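Local coordinates for Hydrogenase/urease maturation factor HypB (Helicobacter pylori, PDB 4LPS), which binds and slowly hydrolyses GTP to help insert nickel into the metal centre of [NiFe] hydrogenase, and is also required for urease maturation, at residues Asn84-Arg89 and Ile133-Gly138. Sequence-based numbering, arbitrary orientation.
With MG (magnesium ion), chain C; GDP (guanosine-5'-diphosphate), chain D; PO4 (phosphate ion), chain E.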
ATOM      1  N   ASN A  84      -4.207 -17.732   3.877  1.00 18.22           N
ATOM      2  CA  ASN A  84      -4.229 -17.118   2.556  1.00 18.91           C
ATOM      3  C   ASN A  84      -5.561 -16.415   2.328  1.00 21.87           C
ATOM      4  O   ASN A  84      -6.103 -16.450   1.225  1.00 21.72           O
ATOM      5  CB  ASN A  84      -4.003 -18.172   1.465  1.00 19.65           C
ATOM      6  CG  ASN A  84      -2.551 -18.286   1.045  1.00 20.96           C
ATOM      7  OD1 ASN A  84      -2.202 -17.997  -0.101  1.00 22.16           O
ATOM      8  ND2 ASN A  84      -1.691 -18.668   1.982  1.00 23.14           N
ATOM      9  N   ARG A  85      -6.087 -15.769   3.365  1.00 20.89           N
ATOM     10  CA  ARG A  85      -7.429 -15.203   3.278  1.00 22.31           C
ATOM     11  C   ARG A  85      -7.462 -13.993   2.345  1.00 19.88           C
ATOM     12  O   ARG A  85      -8.352 -13.894   1.501  1.00 18.47           O
ATOM     13  CB  ARG A  85      -7.966 -14.833   4.667  1.00 20.80           C
ATOM     14  CG  ARG A  85      -8.694 -15.987   5.369  1.00 22.13           C
ATOM     15  CD  ARG A  85      -8.805 -15.806   6.876  1.00 19.85           C
ATOM     16  NE  ARG A  85      -9.547 -16.912   7.485  1.00 21.32           N
ATOM     17  CZ  ARG A  85     -10.085 -16.881   8.701  0.53 23.81           C
ATOM     18  NH1 ARG A  85      -9.974 -15.796   9.454  1.00 22.18           N
ATOM     19  NH2 ARG A  85     -10.741 -17.936   9.163  1.00 25.37           N
ATOM     20  N   ASP A  86      -6.515 -13.074   2.498  1.00 17.41           N
ATOM     21  CA  ASP A  86      -6.476 -11.899   1.634  1.00 15.50           C
ATOM     22  C   ASP A  86      -6.123 -12.272   0.192  1.00 16.05           C
ATOM     23  O   ASP A  86      -6.735 -11.773  -0.750  1.00 19.01           O
ATOM     24  CB  ASP A  86      -5.494 -10.857   2.173  1.00 16.84           C
ATOM     25  CG  ASP A  86      -5.939 -10.272   3.498  1.00 18.34           C
ATOM     26  OD1 ASP A  86      -7.162 -10.240   3.750  1.00 23.18           O
ATOM     27  OD2 ASP A  86      -5.071  -9.831   4.282  1.00 19.46           O
ATOM     28  N   ALA A  87      -5.135 -13.145   0.027  1.00 15.76           N
ATOM     29  CA  ALA A  87      -4.685 -13.558  -1.299  1.00 15.15           C
ATOM     30  C   ALA A  87      -5.801 -14.251  -2.074  1.00 16.91           C
ATOM     31  O   ALA A  87      -5.958 -14.038  -3.278  1.00 19.71           O
ATOM     32  CB  ALA A  87      -3.472 -14.469  -1.189  1.00 15.12           C
ATOM     33  N   ASP A  88      -6.560 -15.091  -1.378  1.00 17.21           N
ATOM     34  CA  ASP A  88      -7.690 -15.794  -1.978  1.00 19.04           C
ATOM     35  C   ASP A  88      -8.793 -14.846  -2.439  1.00 20.69           C
ATOM     36  O   ASP A  88      -9.344 -15.019  -3.525  1.00 21.85           O
ATOM     37  CB  ASP A  88      -8.269 -16.818  -1.000  1.00 21.91           C
ATOM     38  CG  ASP A  88      -7.472 -18.105  -0.962  1.00 24.99           C
ATOM     39  OD1 ASP A  88      -6.766 -18.399  -1.949  1.00 27.21           O
ATOM     40  OD2 ASP A  88      -7.561 -18.829   0.054  1.00 27.04           O
ATOM     41  N   ARG A  89      -9.127 -13.861  -1.608  1.00 17.48           N
ATOM     42  CA  ARG A  89     -10.103 -12.842  -1.995  1.00 19.76           C
ATOM     43  C   ARG A  89      -9.702 -12.155  -3.296  1.00 18.83           C
ATOM     44  O   ARG A  89     -10.544 -11.883  -4.152  1.00 20.81           O
ATOM     45  CB  ARG A  89     -10.261 -11.792  -0.892  1.00 19.62           C
ATOM     46  CG  ARG A  89     -11.133 -12.217   0.282  1.00 21.80           C
ATOM     47  CD  ARG A  89     -10.943 -11.282   1.471  1.00 19.39           C
ATOM     48  NE  ARG A  89     -11.414  -9.927   1.182  1.00 20.82           N
ATOM     49  CZ  ARG A  89     -11.287  -8.892   2.008  1.00 21.58           C
ATOM     50  NH1 ARG A  89     -11.747  -7.701   1.655  1.00 22.52           N
ATOM     51  NH2 ARG A  89     -10.695  -9.044   3.184  1.00 21.01           N
ATOM     52  N   ILE A 133       1.950  -4.532  -6.388  1.00 13.02           N
ATOM     53  CA  ILE A 133       1.414  -3.954  -5.170  1.00 13.88           C
ATOM     54  C   ILE A 133       1.700  -4.836  -3.964  1.00 11.62           C
ATOM     55  O   ILE A 133       1.354  -6.019  -3.939  1.00 12.34           O
ATOM     56  CB  ILE A 133      -0.107  -3.710  -5.296  1.00 12.03           C
ATOM     57  CG1 ILE A 133      -0.378  -2.676  -6.396  1.00 12.68           C
ATOM     58  CG2 ILE A 133      -0.695  -3.248  -3.970  1.00 11.32           C
ATOM     59  CD1 ILE A 133      -1.834  -2.249  -6.525  1.00 14.86           C
ATOM     60  N   ILE A 134       2.362  -4.247  -2.977  1.00 10.74           N
ATOM     61  CA  ILE A 134       2.644  -4.918  -1.720  1.00 10.25           C
ATOM     62  C   ILE A 134       1.625  -4.495  -0.670  1.00 11.46           C
ATOM     63  O   ILE A 134       1.549  -3.315  -0.314  1.00 13.46           O
ATOM     64  CB  ILE A 134       4.074  -4.599  -1.223  1.00 12.51           C
ATOM     65  CG1 ILE A 134       5.109  -5.054  -2.257  1.00 10.53           C
ATOM     66  CG2 ILE A 134       4.344  -5.253   0.124  1.00 11.31           C
ATOM     67  CD1 ILE A 134       6.506  -4.529  -1.998  1.00 10.93           C
ATOM     68  N   GLU A 135       0.822  -5.443  -0.194  1.00 10.93           N
ATOM     69  CA  GLU A 135      -0.032  -5.175   0.956  1.00 12.20           C
ATOM     70  C   GLU A 135       0.664  -5.669   2.213  1.00 10.89           C
ATOM     71  O   GLU A 135       0.790  -6.872   2.441  1.00 10.63           O
ATOM     72  CB  GLU A 135      -1.416  -5.821   0.810  1.00 12.16           C
ATOM     73  CG  GLU A 135      -2.367  -5.393   1.930  1.00 13.96           C
ATOM     74  CD  GLU A 135      -3.705  -6.103   1.913  1.00 15.90           C
ATOM     75  OE1 GLU A 135      -4.176  -6.509   2.997  1.00 18.05           O
ATOM     76  OE2 GLU A 135      -4.292  -6.255   0.823  1.00 16.00           O
ATOM     77  N   ASN A 136       1.142  -4.723   3.012  1.00 11.35           N
ATOM     78  CA  ASN A 136       1.930  -5.049   4.188  1.00 13.30           C
ATOM     79  C   ASN A 136       1.091  -5.633   5.319  1.00 15.01           C
ATOM     80  O   ASN A 136      -0.139  -5.550   5.305  1.00 14.13           O
ATOM     81  CB  ASN A 136       2.671  -3.807   4.682  1.00 10.69           C
ATOM     82  CG  ASN A 136       4.091  -4.110   5.107  1.00 10.14           C
ATOM     83  OD1 ASN A 136       4.332  -5.039   5.881  1.00 13.80           O
ATOM     84  ND2 ASN A 136       5.043  -3.334   4.598  1.00  8.96           N
ATOM     85  N   VAL A 137       1.775  -6.250   6.278  1.00 14.34           N
ATOM     86  CA  VAL A 137       1.157  -6.732   7.508  1.00 13.46           C
ATOM     87  C   VAL A 137       0.417  -5.599   8.213  1.00 15.02           C
ATOM     88  O   VAL A 137       0.927  -4.478   8.298  1.00 13.90           O
ATOM     89  CB  VAL A 137       2.209  -7.331   8.463  1.00 14.58           C
ATOM     90  CG1 VAL A 137       1.560  -7.819   9.751  1.00 14.74           C
ATOM     91  CG2 VAL A 137       2.959  -8.466   7.775  1.00  9.15           C
ATOM     92  N   GLY A 138      -0.791  -5.882   8.696  1.00 11.11           N
ATOM     93  CA  GLY A 138      -1.533  -4.900   9.466  1.00  9.59           C
ATOM     94  C   GLY A 138      -0.768  -4.499  10.713  1.00 11.57           C
ATOM     95  O   GLY A 138      -0.586  -5.307  11.629  1.00 12.66           O
TER
HETATM   96 MG    MG C 301      -6.099  -7.456   4.151  1.00 19.55          MG
HETATM   97  PB  GDP D 302      -7.743  -4.893   5.497  1.00 14.28           P
HETATM   98  O1B GDP D 302      -7.695  -5.871   6.645  1.00 14.98           O
HETATM   99  O2B GDP D 302      -7.268  -5.548   4.225  1.00  8.10           O
HETATM  100  O3B GDP D 302      -6.848  -3.712   5.775  1.00 15.20           O
HETATM  101  O3A GDP D 302      -9.244  -4.352   5.320  1.00 18.89           O
HETATM  102  PA  GDP D 302     -10.446  -5.251   4.732  1.00 17.29           P
HETATM  103  O1A GDP D 302     -10.498  -5.126   3.232  1.00 13.76           O
HETATM  104  O2A GDP D 302     -10.337  -6.693   5.157  1.00 17.91           O
HETATM  105  O5' GDP D 302     -11.730  -4.534   5.360  1.00 13.35           O
HETATM  106  C5' GDP D 302     -12.131  -4.806   6.702  1.00 13.08           C
HETATM  107  C4' GDP D 302     -13.609  -4.474   6.841  1.00 13.40           C
HETATM  108  O4' GDP D 302     -13.836  -3.120   6.446  1.00 17.36           O
HETATM  109  C3' GDP D 302     -14.446  -5.339   5.917  1.00 15.26           C
HETATM  110  O3' GDP D 302     -15.633  -5.710   6.622  1.00 13.26           O
HETATM  111  C2' GDP D 302     -14.828  -4.436   4.767  1.00 14.01           C
HETATM  112  O2' GDP D 302     -16.120  -4.778   4.267  1.00 12.65           O
HETATM  113  C1' GDP D 302     -14.850  -3.076   5.436  1.00 16.50           C
HETATM  114  N9  GDP D 302     -14.554  -1.965   4.505  1.00 14.86           N
HETATM  115  C8  GDP D 302     -13.533  -1.856   3.634  1.00 10.86           C
HETATM  116  N7  GDP D 302     -13.593  -0.671   2.976  1.00 13.36           N
HETATM  117  C5  GDP D 302     -14.664   0.003   3.440  1.00 13.38           C
HETATM  118  C6  GDP D 302     -15.312   1.313   3.189  1.00 13.35           C
HETATM  119  O6  GDP D 302     -14.850   2.106   2.344  1.00 15.97           O
HETATM  120  N1  GDP D 302     -16.408   1.623   3.893  1.00 14.40           N
HETATM  121  C2  GDP D 302     -16.928   0.785   4.810  1.00 14.35           C
HETATM  122  N2  GDP D 302     -18.040   1.156   5.490  1.00 10.72           N
HETATM  123  N3  GDP D 302     -16.389  -0.425   5.093  1.00 14.74           N
HETATM  124  C4  GDP D 302     -15.283  -0.855   4.451  1.00 16.11           C
HETATM  125  P   PO4 E 303      -4.572  -6.949   7.373  1.00 20.60           P
HETATM  126  O1  PO4 E 303      -3.141  -7.329   7.087  1.00 27.59           O
HETATM  127  O2  PO4 E 303      -5.424  -7.338   6.192  1.00 18.55           O
HETATM  128  O3  PO4 E 303      -5.049  -7.679   8.602  1.00 18.96           O
HETATM  129  O4  PO4 E 303      -4.658  -5.464   7.598  1.00 26.64           O
HETATM  130  O   HOH W   1      -7.981  -8.267   5.113  1.00 20.83           O
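D86, in the first turn of helix 85-91, and E135, on strand 131-135, meet through a magnesium ion, for which carboxylates are apt as hard, anionic donors. Their nearest oxygens, D86 OD2 and E135 OE1, stay 3.7 Å apart, and each coordinates the metal: OE1 lies 2.4 Å from the magnesium ion, OD2 at a long 2.6 Å. The longer side chain suits the strand: E135 CG is anti to the backbone N (chi1 -173°) and the chain runs on extended, carrying OE1 out to the ion. T60, GDP O2B, a water and a phosphate ion, probably from the crystallisation medium, fill the other sites.

Hydrogen bonds hold the phosphate groups around the metal. The metal-bound water sits between D86 OD1 and GDP O2A, close enough to hydrogen-bond to either. R89 bends at chi3 (65°); its planar cation can pair with two alpha-phosphate oxygens. NH2 meets O2A edge-on, in the guanidinium plane, at 3.1 Å (177°), while NH1 reaches O1A, off that plane, at 3.3 Å. G138 N bonds weakly to phosphate-ion O1; lacking a side chain, G138 lets the ion lie close.

In this P-loop GTPase site, the cation probably offsets repulsion between carboxylates and phosphates. Within this contact, helix and strand meet through magnesium and its ligands, with little direct burial (51 Å²).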